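Local atomic coordinates of collagen adhesin (Staphylococcus aureus, PDB entry 2F68), a protein that binds collagen as a Staphylococcus aureus surface adhesin, probably by closing its domains around the triple helix in a "collagen hug". Residues 9-13 and 47-53; 16-22 and 34-40; 52-57 and 128-133; 75-81 and 95-101. One frame throughout, in Å; residues are numbered along the deposited sequence.

How the contacts relate
All four contacts belong to one beta-rich unit near the N-terminal end of the chain, and all reach the same mixed sheet. Contacts 1 and 3 share Ile52 and Lys53 of strand 50-54, with centres about 15 Å apart. Contact 2 is the nearest neighbour of contact 3, about 10 Å between centres. Its Leu20 and Met37 pack on Ser132. Ile52 also joins contact 1 to contact 2, through Val17, Met37 and Phe39. Contact 4 lies at the far end, about 25 Å from contact 3 between centres. It still touches contact 1, where Asn48 meets Asn95, Asp96 and Glu99. No collagen is present in the model.

Contact 1: 9-13 and 47-53; sequences ARDIS and QNGDMIK
Arg10 lies alongside Asp50, both side chains pointing the same way. Its CB starts 3.7 Å from Asp50 OD1. The chain then bends at chi3 (70°), which turns the guanidinium back toward the carboxylate. NE makes a weak bond to OD1 of Asp50. NH2 makes the salt bridge, 2.8 Å from Asp50 OD2. The guanidinium and carboxylate planes stand 78° apart. Ile12 CG2 sits over the centre of one guanidinium face, 3.6 Å above it. Gln47 OE1 is also near NH2, but the angle is too poor for a hydrogen bond. Asp50 OD2 also accepts a hydrogen bond from Gln47 N at 2.8 Å, from above the carboxylate plane. This ties the acid to the start of the type II turn from Gln47 to Asp50. The backbones run parallel here. Met51 N bonds Arg10 O at 2.8 Å, and Ile12 N bonds Met51 O at 3.0 Å. On the Asp11 and Met51 face, Met51 CE rests on Ala9 CB, and a water links Asp11 OD2 to Lys53 NZ. The short, weakly bonded strand 10-11 lies beside strand 50-54, which also pairs with strand 89-94. Ile12 packs on Ile52 and on Phe94 of strand 89-94, and Ile52 reaches Met37 and Phe39 of strand 31-40.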
loop_
_atom_site.group_PDB
_atom_site.type_symbol
_atom_site.label_atom_id
_atom_site.label_comp_id
_atom_site.label_asym_id
_atom_site.label_seq_id
_atom_site.Cartn_x
_atom_site.Cartn_y
_atom_site.Cartn_z
ATOM N N ALA A 9 4.883 14.634 27.019
ATOM C CA ALA A 9 4.738 13.189 26.881
ATOM C C ALA A 9 5.987 12.454 27.358
ATOM O O ALA A 9 7.108 12.798 26.975
ATOM C CB ALA A 9 4.417 12.822 25.441
ATOM N N ARG A 10 5.780 11.444 28.200
ATOM C CA ARG A 10 6.873 10.663 28.771
ATOM C C ARG A 10 7.167 9.428 27.920
ATOM O O ARG A 10 6.306 8.561 27.752
ATOM C CB ARG A 10 6.545 10.268 30.217
ATOM C CG ARG A 10 7.705 9.651 30.993
ATOM C CD ARG A 10 7.433 9.639 32.494
ATOM N NE ARG A 10 6.386 8.690 32.875
ATOM C CZ ARG A 10 6.608 7.479 33.382
ATOM N NH1 ARG A 10 7.848 7.046 33.580
ATOM N NH2 ARG A 10 5.584 6.697 33.695
ATOM N N ASP A 11 8.383 9.365 27.383
ATOM C CA ASP A 11 8.821 8.224 26.585
ATOM C C ASP A 11 9.168 7.057 27.507
ATOM O O ASP A 11 10.169 7.096 28.229
ATOM C CB ASP A 11 10.021 8.604 25.706
ATOM C CG ASP A 11 10.183 7.691 24.496
ATOM O OD1 ASP A 11 9.793 6.505 24.560
ATOM O OD2 ASP A 11 10.715 8.167 23.471
ATOM N N ILE A 12 8.326 6.028 27.480
ATOM C CA ILE A 12 8.467 4.872 28.368
ATOM C C ILE A 12 8.896 3.600 27.626
ATOM O O ILE A 12 8.755 2.490 28.146
ATOM C CB ILE A 12 7.164 4.605 29.176
ATOM C CG1 ILE A 12 5.959 4.443 28.237
ATOM C CG2 ILE A 12 6.930 5.718 30.197
ATOM C CD1 ILE A 12 4.835 3.586 28.800
ATOM N N SER A 13 9.426 3.775 26.417
ATOM C CA SER A 13 9.833 2.656 25.564
ATOM C C SER A 13 11.019 1.872 26.127
ATOM O O SER A 13 11.057 0.645 26.033
ATOM C CB SER A 13 10.148 3.146 24.147
ATOM O OG SER A 13 11.196 4.101 24.156
ATOM N N GLN A 47 1.470 5.683 33.053
ATOM C CA GLN A 47 0.719 6.875 33.447
ATOM C C GLN A 47 0.038 7.553 32.257
ATOM O O GLN A 47 0.197 7.125 31.109
ATOM C CB GLN A 47 1.641 7.871 34.160
ATOM C CG GLN A 47 2.211 7.372 35.485
ATOM C CD GLN A 47 3.239 8.318 36.081
ATOM O OE1 GLN A 47 4.373 7.925 36.354
ATOM N NE2 GLN A 47 2.848 9.573 36.284
ATOM N N ASN A 48 -0.724 8.607 32.545
ATOM C CA ASN A 48 -1.376 9.419 31.522
ATOM C C ASN A 48 -0.363 10.253 30.742
ATOM O O ASN A 48 0.435 10.988 31.330
ATOM C CB ASN A 48 -2.444 10.320 32.159
ATOM C CG ASN A 48 -3.053 11.312 31.173
ATOM O OD1 ASN A 48 -3.318 10.984 30.015
ATOM N ND2 ASN A 48 -3.287 12.533 31.640
ATOM N N GLY A 49 -0.400 10.127 29.418
ATOM C CA GLY A 49 0.502 10.867 28.540
ATOM C C GLY A 49 1.755 10.106 28.151
ATOM O O GLY A 49 2.573 10.607 27.376
ATOM N N ASP A 50 1.906 8.899 28.691
ATOM C CA ASP A 50 3.050 8.041 28.386
ATOM C C ASP A 50 2.981 7.516 26.956
ATOM O O ASP A 50 1.908 7.135 26.479
ATOM C CB ASP A 50 3.124 6.872 29.374
ATOM C CG ASP A 50 3.449 7.315 30.794
ATOM O OD1 ASP A 50 3.393 8.530 31.085
ATOM O OD2 ASP A 50 3.761 6.438 31.626
ATOM N N MET A 51 4.125 7.502 26.276
ATOM C CA MET A 51 4.188 7.036 24.890
ATOM C C MET A 51 5.305 6.029 24.616
ATOM O O MET A 51 6.416 6.154 25.136
ATOM C CB MET A 51 4.261 8.209 23.901
ATOM C CG MET A 51 5.350 9.242 24.183
ATOM S SD MET A 51 5.824 10.201 22.726
ATOM C CE MET A 51 4.264 10.937 22.233
ATOM N N ILE A 52 4.982 5.033 23.794
ATOM C CA ILE A 52 5.939 4.025 23.346
ATOM C C ILE A 52 6.195 4.210 21.849
ATOM O O ILE A 52 5.259 4.189 21.046
ATOM C CB ILE A 52 5.432 2.588 23.632
ATOM C CG1 ILE A 52 5.307 2.351 25.142
ATOM C CG2 ILE A 52 6.356 1.554 22.994
ATOM C CD1 ILE A 52 4.419 1.175 25.525
ATOM N N LYS A 53 7.462 4.391 21.486
ATOM C CA LYS A 53 7.843 4.640 20.095
ATOM C C LYS A 53 8.507 3.437 19.431
ATOM O O LYS A 53 9.349 2.765 20.032
ATOM C CB LYS A 53 8.763 5.860 19.998
ATOM C CG LYS A 53 8.052 7.198 20.148
ATOM C CD LYS A 53 9.016 8.355 19.942
ATOM C CE LYS A 53 8.292 9.690 19.970
ATOM N NZ LYS A 53 9.226 10.833 19.777
HETATM O O HOH W 1 10.381 10.799 22.467
#

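Contact 2: 16-22 and 34-40; sequences NVTDLTV and TVKMTFD
Leu20 and Met37 meet at the apolar centre, Leu20 CD1 lying 3.7 Å from Met37 CB. Met37 bends at chi2 (-77°) and chi3, and its sulfur comes to rest across Val17, with SD 3.8 Å from Val17 CG2. At the other end Val22 CG2 packs on Val35 CG2 at 3.8 Å. These residues share one face of the antiparallel hairpin 17-27/31-40. Ile52 and Ser132 close over parts of that face. The backbone ladder comes next, with Lys36 N bonded to Thr21 O at 2.8 Å. A beta bulge at Thr18 shifts the register by one. There Thr18 N bonds Thr38 O, and the two threonine hydroxyls, OG1 to OG1, are bonded at 3.1 Å. On the face of Asp19, Thr21, Lys36 and Thr38 a water joins Asp19 OD2 to Thr21 OG1. Thr18 CG2 lies 3.4 Å from both OD1 and OD2 of Asp40. At the Asn16 end of the pair, buried Asn16 ND2 donates to Asp40 O at 2.7 Å, with the acceptor in the amide plane. The same ND2 also bonds Gly44 O, so two bonds fix the turn of the amide. The chemistry therefore divides by face: aliphatic groups, a thioether and the Phe39 ring pack inward, while hydroxyls, an acid, the Lys36 chain and bound water lie on the other face.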
loop_
_atom_site.group_PDB
_atom_site.type_symbol
_atom_site.label_atom_id
_atom_site.label_comp_id
_atom_site.label_asym_id
_atom_site.label_seq_id
_atom_site.Cartn_x
_atom_site.Cartn_y
_atom_site.Cartn_z
ATOM N N ASN A 16 9.390 0.020 29.527
ATOM C CA ASN A 16 8.204 -0.842 29.483
ATOM C C ASN A 16 8.149 -1.904 28.378
ATOM O O ASN A 16 7.483 -2.930 28.543
ATOM C CB ASN A 16 6.925 0.004 29.489
ATOM C CG ASN A 16 6.660 0.653 30.840
ATOM O OD1 ASN A 16 6.753 1.870 30.984
ATOM N ND2 ASN A 16 6.338 -0.164 31.837
ATOM N N VAL A 17 8.840 -1.662 27.262
ATOM C CA VAL A 17 8.867 -2.611 26.141
ATOM C C VAL A 17 9.607 -3.892 26.526
ATOM O O VAL A 17 10.723 -3.843 27.049
ATOM C CB VAL A 17 9.489 -1.988 24.859
ATOM C CG1 VAL A 17 9.609 -3.025 23.742
ATOM C CG2 VAL A 17 8.660 -0.810 24.383
ATOM N N THR A 18 8.972 -5.031 26.262
ATOM C CA THR A 18 9.507 -6.336 26.653
ATOM C C THR A 18 9.974 -7.193 25.477
ATOM O O THR A 18 10.929 -7.962 25.610
ATOM C CB THR A 18 8.490 -7.138 27.492
ATOM O OG1 THR A 18 7.196 -7.073 26.880
ATOM C CG2 THR A 18 8.410 -6.580 28.904
ATOM N N ASP A 19 9.299 -7.064 24.335
ATOM C CA ASP A 19 9.647 -7.833 23.138
ATOM C C ASP A 19 9.275 -7.102 21.850
ATOM O O ASP A 19 8.218 -6.471 21.761
ATOM C CB ASP A 19 8.987 -9.219 23.173
ATOM C CG ASP A 19 9.409 -10.104 22.010
ATOM O OD1 ASP A 19 10.628 -10.250 21.773
ATOM O OD2 ASP A 19 8.518 -10.665 21.339
ATOM N N LEU A 20 10.159 -7.198 20.859
ATOM C CA LEU A 20 9.924 -6.636 19.534
ATOM C C LEU A 20 10.331 -7.645 18.461
ATOM O O LEU A 20 11.512 -7.978 18.323
ATOM C CB LEU A 20 10.688 -5.317 19.362
ATOM C CG LEU A 20 10.484 -4.508 18.077
ATOM C CD1 LEU A 20 9.138 -3.795 18.065
ATOM C CD2 LEU A 20 11.611 -3.507 17.910
ATOM N N THR A 21 9.343 -8.135 17.715
ATOM C CA THR A 21 9.570 -9.147 16.680
ATOM C C THR A 21 8.969 -8.741 15.338
ATOM O O THR A 21 7.873 -8.178 15.283
ATOM C CB THR A 21 8.987 -10.523 17.083
ATOM O OG1 THR A 21 7.631 -10.367 17.522
ATOM C CG2 THR A 21 9.811 -11.162 18.196
ATOM N N VAL A 22 9.698 -9.030 14.262
ATOM C CA VAL A 22 9.206 -8.798 12.904
ATOM C C VAL A 22 9.219 -10.103 12.109
ATOM O O VAL A 22 10.271 -10.721 11.924
ATOM C CB VAL A 22 10.016 -7.706 12.153
ATOM C CG1 VAL A 22 9.352 -7.369 10.827
ATOM C CG2 VAL A 22 10.145 -6.449 12.993
ATOM N N THR A 34 5.195 -8.001 9.080
ATOM C CA THR A 34 4.443 -7.604 10.271
ATOM C C THR A 34 5.351 -7.387 11.483
ATOM O O THR A 34 6.169 -8.245 11.820
ATOM C CB THR A 34 3.348 -8.644 10.618
ATOM O OG1 THR A 34 2.746 -9.135 9.413
ATOM C CG2 THR A 34 2.274 -8.023 11.496
ATOM N N VAL A 35 5.191 -6.233 12.129
ATOM C CA VAL A 35 5.960 -5.874 13.322
ATOM C C VAL A 35 5.075 -5.976 14.566
ATOM O O VAL A 35 3.961 -5.447 14.587
ATOM C CB VAL A 35 6.545 -4.437 13.217
ATOM C CG1 VAL A 35 7.459 -4.129 14.401
ATOM C CG2 VAL A 35 7.300 -4.254 11.909
ATOM N N LYS A 36 5.578 -6.658 15.594
ATOM C CA LYS A 36 4.855 -6.805 16.855
ATOM C C LYS A 36 5.672 -6.271 18.031
ATOM O O LYS A 36 6.828 -6.653 18.221
ATOM C CB LYS A 36 4.463 -8.268 17.087
ATOM C CG LYS A 36 3.416 -8.471 18.174
ATOM C CD LYS A 36 3.046 -9.938 18.322
ATOM C CE LYS A 36 1.988 -10.133 19.396
ATOM N NZ LYS A 36 1.609 -11.564 19.549
ATOM N N MET A 37 5.054 -5.386 18.810
ATOM C CA MET A 37 5.686 -4.783 19.981
ATOM C C MET A 37 4.845 -5.072 21.223
ATOM O O MET A 37 3.660 -4.740 21.261
ATOM C CB MET A 37 5.846 -3.271 19.774
ATOM C CG MET A 37 6.652 -2.536 20.850
ATOM S SD MET A 37 5.773 -2.241 22.404
ATOM C CE MET A 37 4.312 -1.367 21.838
ATOM N N THR A 38 5.463 -5.681 22.233
ATOM C CA THR A 38 4.772 -6.000 23.486
ATOM C C THR A 38 5.312 -5.177 24.657
ATOM O O THR A 38 6.481 -4.781 24.662
ATOM C CB THR A 38 4.857 -7.505 23.834
ATOM O OG1 THR A 38 6.227 -7.884 24.007
ATOM C CG2 THR A 38 4.228 -8.357 22.737
ATOM N N PHE A 39 4.454 -4.931 25.646
ATOM C CA PHE A 39 4.814 -4.124 26.814
ATOM C C PHE A 39 4.089 -4.567 28.088
ATOM O O PHE A 39 3.004 -5.147 28.024
ATOM C CB PHE A 39 4.544 -2.634 26.547
ATOM C CG PHE A 39 3.092 -2.305 26.296
ATOM C CD1 PHE A 39 2.242 -1.986 27.353
ATOM C CD2 PHE A 39 2.578 -2.304 25.002
ATOM C CE1 PHE A 39 0.902 -1.683 27.126
ATOM C CE2 PHE A 39 1.239 -1.999 24.764
ATOM C CZ PHE A 39 0.400 -1.687 25.829
ATOM N N ASP A 40 4.707 -4.290 29.236
ATOM C CA ASP A 40 4.064 -4.454 30.545
ATOM C C ASP A 40 4.546 -3.394 31.541
ATOM O O ASP A 40 5.518 -2.682 31.272
ATOM C CB ASP A 40 4.252 -5.878 31.101
ATOM C CG ASP A 40 5.717 -6.286 31.237
ATOM O OD1 ASP A 40 6.004 -7.488 31.061
ATOM O OD2 ASP A 40 6.579 -5.427 31.524
HETATM O O HOH W 2 6.326 -9.402 19.736
HETATM O O HOH W 3 5.999 -9.933 14.328
#

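Contact 3: 52-57 and 128-133; sequences IKVAWP and ATITSG
Val54 and Ile130 slant across each other, with Val54 CG1 3.8 Å from Ile130 CG2. Trp56 lies beside Ile130, and the two side chains point the same way. The Trp56 CB touches Ile130 CG1 at 3.8 Å. The indole meets Ile130 CG2 at its edge, near the ring plane, through CE3. One indole face carries Val54 O, offset toward the rim. Val54 and Trp56 thus both pack on Ile130, Val54 on CG2 and Trp56 on CG1 and CG2. Ser132 OG is anti to its own N (chi1 -176°), which carries the hydroxyl across to Lys53. It donates to Lys53 O at 3.1 Å from above the carbonyl plane, and also lies against Val54 CG2. A water gives Lys53 O a second donor and accepts from Gly133 N. Between these groups is a single antiparallel bridge. Ala55 N bonds Thr131 O and Thr131 N bonds Ala55 O, each at 2.8 Å. Further along, Pro57 CD comes 3.3 Å from Thr129 O, and Pro57 CG packs on Ala128 CB. Inside, Ile130 also meets Val22 and Val35, and Trp56 meets Ile64 and Ala90. Strand 50-54 pairs with strand 89-94, and strand 127-132 pairs with strand 135-141. The single bridge joins strands whose main partners are these others, over an apolar interior, consistent with the curled, barrel-like sheet of this immunoglobulin-like domain.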
loop_
_atom_site.group_PDB
_atom_site.type_symbol
_atom_site.label_atom_id
_atom_site.label_comp_id
_atom_site.label_asym_id
_atom_site.label_seq_id
_atom_site.Cartn_x
_atom_site.Cartn_y
_atom_site.Cartn_z
ATOM N N ILE A 52 4.982 5.033 23.794
ATOM C CA ILE A 52 5.939 4.025 23.346
ATOM C C ILE A 52 6.195 4.210 21.849
ATOM O O ILE A 52 5.259 4.189 21.046
ATOM C CB ILE A 52 5.432 2.588 23.632
ATOM C CG1 ILE A 52 5.307 2.351 25.142
ATOM C CG2 ILE A 52 6.356 1.554 22.994
ATOM C CD1 ILE A 52 4.419 1.175 25.525
ATOM N N LYS A 53 7.462 4.391 21.486
ATOM C CA LYS A 53 7.843 4.640 20.095
ATOM C C LYS A 53 8.507 3.437 19.431
ATOM O O LYS A 53 9.349 2.765 20.032
ATOM C CB LYS A 53 8.763 5.860 19.998
ATOM C CG LYS A 53 8.052 7.198 20.148
ATOM C CD LYS A 53 9.016 8.355 19.942
ATOM C CE LYS A 53 8.292 9.690 19.970
ATOM N NZ LYS A 53 9.226 10.833 19.777
ATOM N N VAL A 54 8.111 3.175 18.187
ATOM C CA VAL A 54 8.731 2.142 17.359
ATOM C C VAL A 54 9.395 2.816 16.158
ATOM O O VAL A 54 8.716 3.389 15.300
ATOM C CB VAL A 54 7.702 1.075 16.891
ATOM C CG1 VAL A 54 8.382 0.000 16.052
ATOM C CG2 VAL A 54 6.994 0.441 18.085
ATOM N N ALA A 55 10.723 2.750 16.111
ATOM C CA ALA A 55 11.508 3.453 15.095
ATOM C C ALA A 55 12.156 2.513 14.079
ATOM O O ALA A 55 12.480 1.366 14.394
ATOM C CB ALA A 55 12.564 4.331 15.759
ATOM N N TRP A 56 12.343 3.023 12.862
ATOM C CA TRP A 56 12.958 2.277 11.763
ATOM C C TRP A 56 13.626 3.231 10.763
ATOM O O TRP A 56 13.281 4.414 10.722
ATOM C CB TRP A 56 11.917 1.399 11.055
ATOM C CG TRP A 56 10.644 2.111 10.693
ATOM C CD1 TRP A 56 10.483 3.075 9.738
ATOM C CD2 TRP A 56 9.349 1.902 11.272
ATOM N NE1 TRP A 56 9.172 3.484 9.692
ATOM C CE2 TRP A 56 8.454 2.779 10.621
ATOM C CE3 TRP A 56 8.861 1.059 12.279
ATOM C CZ2 TRP A 56 7.095 2.840 10.946
ATOM C CZ3 TRP A 56 7.508 1.121 12.602
ATOM C CH2 TRP A 56 6.642 2.006 11.936
ATOM N N PRO A 57 14.590 2.724 9.959
ATOM C CA PRO A 57 15.239 3.563 8.944
ATOM C C PRO A 57 14.260 4.090 7.893
ATOM O O PRO A 57 13.462 3.325 7.343
ATOM C CB PRO A 57 16.262 2.617 8.302
ATOM C CG PRO A 57 15.779 1.246 8.619
ATOM C CD PRO A 57 15.142 1.357 9.963
ATOM N N ALA A 128 17.532 -3.930 7.599
ATOM C CA ALA A 128 16.862 -2.814 8.256
ATOM C C ALA A 128 16.599 -3.139 9.723
ATOM O O ALA A 128 15.979 -4.159 10.042
ATOM C CB ALA A 128 15.565 -2.477 7.540
ATOM N N THR A 129 17.077 -2.268 10.610
ATOM C CA THR A 129 16.957 -2.479 12.051
ATOM C C THR A 129 15.803 -1.669 12.641
ATOM O O THR A 129 15.857 -0.437 12.699
ATOM C CB THR A 129 18.278 -2.138 12.787
ATOM O OG1 THR A 129 19.374 -2.803 12.145
ATOM C CG2 THR A 129 18.216 -2.572 14.249
ATOM N N ILE A 130 14.760 -2.376 13.069
ATOM C CA ILE A 130 13.615 -1.755 13.734
ATOM C C ILE A 130 13.823 -1.808 15.248
ATOM O O ILE A 130 14.081 -2.876 15.811
ATOM C CB ILE A 130 12.276 -2.428 13.324
ATOM C CG1 ILE A 130 12.068 -2.316 11.807
ATOM C CG2 ILE A 130 11.099 -1.805 14.079
ATOM C CD1 ILE A 130 10.964 -3.199 11.247
ATOM N N THR A 131 13.722 -0.647 15.893
ATOM C CA THR A 131 13.996 -0.519 17.326
ATOM C C THR A 131 12.801 0.020 18.110
ATOM O O THR A 131 12.039 0.850 17.610
ATOM C CB THR A 131 15.214 0.398 17.594
ATOM O OG1 THR A 131 15.012 1.668 16.961
ATOM C CG2 THR A 131 16.501 -0.230 17.072
ATOM N N SER A 132 12.651 -0.467 19.341
ATOM C CA SER A 132 11.638 0.027 20.272
ATOM C C SER A 132 12.163 -0.071 21.703
ATOM O O SER A 132 12.082 -1.126 22.338
ATOM C CB SER A 132 10.324 -0.747 20.115
ATOM O OG SER A 132 9.313 -0.215 20.953
ATOM N N GLY A 133 12.712 1.037 22.195
ATOM C CA GLY A 133 13.321 1.084 23.523
ATOM C C GLY A 133 14.681 0.414 23.541
ATOM O O GLY A 133 15.603 0.848 22.849
HETATM O O HOH W 4 11.783 3.477 21.139
#

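Contact 4: 75-81 and 95-101; sequences VKGEQVG and NDKVEKL
Val80 is the knob of this contact, and the loop 95-101 curls round it. Its CG1 does the touching. This methyl stands beside the backbone N (chi1 -65°) and enters a hollow walled by Lys97 and Leu101. Lys97 O lies 3.5 Å from Val80 CG1, and Lys97 CB is 3.7 Å from the same methyl. Leu101 CD1 closes another wall, 3.8 Å from Val80 CG1. Leu101 also reaches Val75, tip to tip, with CD1 3.8 Å from Val75 CG2 and CD2 near CG1, so its forked end meets the forked end of the valine. Val98 lies more loosely against Val80. The 75-81 side is the turn end of the hairpin 62-75/78-86, with a type I' turn from Val75 to Glu78. Val80 and Gly81 form a classic bulge opposite Leu73. Ile304, from a C-terminal strand that joins this sheet, packs on Val75 and Val80; such strand addition is consistent with the latch of the collagen hug model. The loop is pinned where Asn95 N donates to Val80 O at 3.0 Å. Asn95 OD1 makes an Asx turn, accepting from Lys97 N in the carbonyl plane, on a lone pair. Asn95 ND2 adds a weak bond to Gln79 O. At the outer rim Lys97 crosses Glu78 at about a right angle, and its NZ forms a salt bridge to Glu78 OE2 at 2.9 Å. Lys100 bends at chi4 and folds back, so that its NZ donates to Lys97 O at 2.9 Å, near Glu78 CG.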
loop_
_atom_site.group_PDB
_atom_site.type_symbol
_atom_site.label_atom_id
_atom_site.label_comp_id
_atom_site.label_asym_id
_atom_site.label_seq_id
_atom_site.Cartn_x
_atom_site.Cartn_y
_atom_site.Cartn_z
ATOM N N VAL A 75 -9.943 -1.767 27.165
ATOM C CA VAL A 75 -10.154 -2.676 28.292
ATOM C C VAL A 75 -11.613 -2.584 28.738
ATOM O O VAL A 75 -12.064 -1.527 29.193
ATOM C CB VAL A 75 -9.211 -2.365 29.490
ATOM C CG1 VAL A 75 -9.527 -3.268 30.680
ATOM C CG2 VAL A 75 -7.752 -2.522 29.089
ATOM N N LYS A 76 -12.337 -3.695 28.594
ATOM C CA LYS A 76 -13.760 -3.797 28.954
ATOM C C LYS A 76 -14.618 -2.690 28.317
ATOM O O LYS A 76 -15.450 -2.065 28.981
ATOM C CB LYS A 76 -13.935 -3.844 30.484
ATOM C CG LYS A 76 -15.202 -4.550 30.969
ATOM C CD LYS A 76 -15.067 -6.067 30.912
ATOM C CE LYS A 76 -16.332 -6.752 31.406
ATOM N NZ LYS A 76 -16.215 -8.235 31.360
ATOM N N GLY A 77 -14.397 -2.456 27.025
ATOM C CA GLY A 77 -15.151 -1.457 26.268
ATOM C C GLY A 77 -14.639 -0.031 26.389
ATOM O O GLY A 77 -15.065 0.850 25.641
ATOM N N GLU A 78 -13.724 0.194 27.331
ATOM C CA GLU A 78 -13.176 1.523 27.587
ATOM C C GLU A 78 -11.811 1.692 26.922
ATOM O O GLU A 78 -10.896 0.901 27.157
ATOM C CB GLU A 78 -13.070 1.772 29.097
ATOM C CG GLU A 78 -12.923 3.240 29.496
ATOM C CD GLU A 78 -14.257 3.951 29.678
ATOM O OE1 GLU A 78 -15.138 3.835 28.798
ATOM O OE2 GLU A 78 -14.420 4.642 30.706
ATOM N N GLN A 79 -11.689 2.729 26.094
ATOM C CA GLN A 79 -10.437 3.031 25.403
ATOM C C GLN A 79 -9.430 3.656 26.366
ATOM O O GLN A 79 -9.671 4.731 26.923
ATOM C CB GLN A 79 -10.690 3.953 24.204
ATOM C CG GLN A 79 -9.503 4.093 23.252
ATOM C CD GLN A 79 -9.793 4.998 22.066
ATOM O OE1 GLN A 79 -10.864 4.932 21.460
ATOM N NE2 GLN A 79 -8.828 5.845 21.722
ATOM N N VAL A 80 -8.306 2.969 26.559
ATOM C CA VAL A 80 -7.265 3.411 27.492
ATOM C C VAL A 80 -6.001 3.902 26.779
ATOM O O VAL A 80 -5.161 4.574 27.383
ATOM C CB VAL A 80 -6.900 2.307 28.528
ATOM C CG1 VAL A 80 -8.087 2.006 29.435
ATOM C CG2 VAL A 80 -6.409 1.035 27.837
ATOM N N GLY A 81 -5.879 3.565 25.497
ATOM C CA GLY A 81 -4.731 3.969 24.687
ATOM C C GLY A 81 -5.032 3.999 23.200
ATOM O O GLY A 81 -6.151 3.698 22.776
ATOM N N ASN A 95 -3.920 7.344 27.657
ATOM C CA ASN A 95 -4.691 8.428 28.268
ATOM C C ASN A 95 -4.884 8.239 29.779
ATOM O O ASN A 95 -4.202 7.419 30.396
ATOM C CB ASN A 95 -6.032 8.631 27.542
ATOM C CG ASN A 95 -6.833 7.346 27.405
ATOM O OD1 ASN A 95 -7.115 6.664 28.391
ATOM N ND2 ASN A 95 -7.216 7.019 26.177
ATOM N N ASP A 96 -5.807 9.002 30.363
ATOM C CA ASP A 96 -6.041 8.991 31.813
ATOM C C ASP A 96 -6.713 7.713 32.330
ATOM O O ASP A 96 -6.667 7.426 33.529
ATOM C CB ASP A 96 -6.842 10.229 32.240
ATOM C CG ASP A 96 -8.187 10.337 31.537
ATOM O OD1 ASP A 96 -9.103 9.549 31.859
ATOM O OD2 ASP A 96 -8.334 11.224 30.671
ATOM N N LYS A 97 -7.325 6.955 31.424
ATOM C CA LYS A 97 -8.063 5.741 31.783
ATOM C C LYS A 97 -7.155 4.541 32.081
ATOM O O LYS A 97 -7.628 3.505 32.555
ATOM C CB LYS A 97 -9.074 5.379 30.685
ATOM C CG LYS A 97 -10.147 6.434 30.419
ATOM C CD LYS A 97 -11.280 6.369 31.438
ATOM C CE LYS A 97 -12.365 7.396 31.137
ATOM N NZ LYS A 97 -13.123 7.084 29.891
ATOM N N VAL A 98 -5.859 4.684 31.807
ATOM C CA VAL A 98 -4.887 3.616 32.055
ATOM C C VAL A 98 -4.372 3.631 33.503
ATOM O O VAL A 98 -3.791 2.649 33.975
ATOM C CB VAL A 98 -3.711 3.659 31.029
ATOM C CG1 VAL A 98 -2.648 4.680 31.435
ATOM C CG2 VAL A 98 -3.094 2.276 30.849
ATOM N N GLU A 99 -4.603 4.743 34.200
ATOM C CA GLU A 99 -4.132 4.924 35.576
ATOM C C GLU A 99 -4.941 4.124 36.599
ATOM O O GLU A 99 -4.451 3.840 37.695
ATOM C CB GLU A 99 -4.119 6.409 35.953
ATOM C CG GLU A 99 -3.042 7.226 35.240
ATOM C CD GLU A 99 -2.963 8.668 35.720
ATOM O OE1 GLU A 99 -3.950 9.174 36.297
ATOM O OE2 GLU A 99 -1.907 9.301 35.511
ATOM N N LYS A 100 -6.172 3.765 36.240
ATOM C CA LYS A 100 -7.031 2.955 37.106
ATOM C C LYS A 100 -6.708 1.460 37.008
ATOM O O LYS A 100 -7.176 0.662 37.824
ATOM C CB LYS A 100 -8.515 3.212 36.803
ATOM C CG LYS A 100 -9.002 2.675 35.459
ATOM C CD LYS A 100 -10.496 2.907 35.277
ATOM C CE LYS A 100 -11.012 2.272 33.992
ATOM N NZ LYS A 100 -10.508 2.958 32.768
ATOM N N LEU A 101 -5.906 1.095 36.010
ATOM C CA LEU A 101 -5.558 -0.300 35.754
ATOM C C LEU A 101 -4.226 -0.701 36.384
ATOM O O LEU A 101 -3.247 0.047 36.326
ATOM C CB LEU A 101 -5.525 -0.581 34.247
ATOM C CG LEU A 101 -6.825 -0.462 33.443
ATOM C CD1 LEU A 101 -6.514 -0.342 31.962
ATOM C CD2 LEU A 101 -7.762 -1.637 33.707
#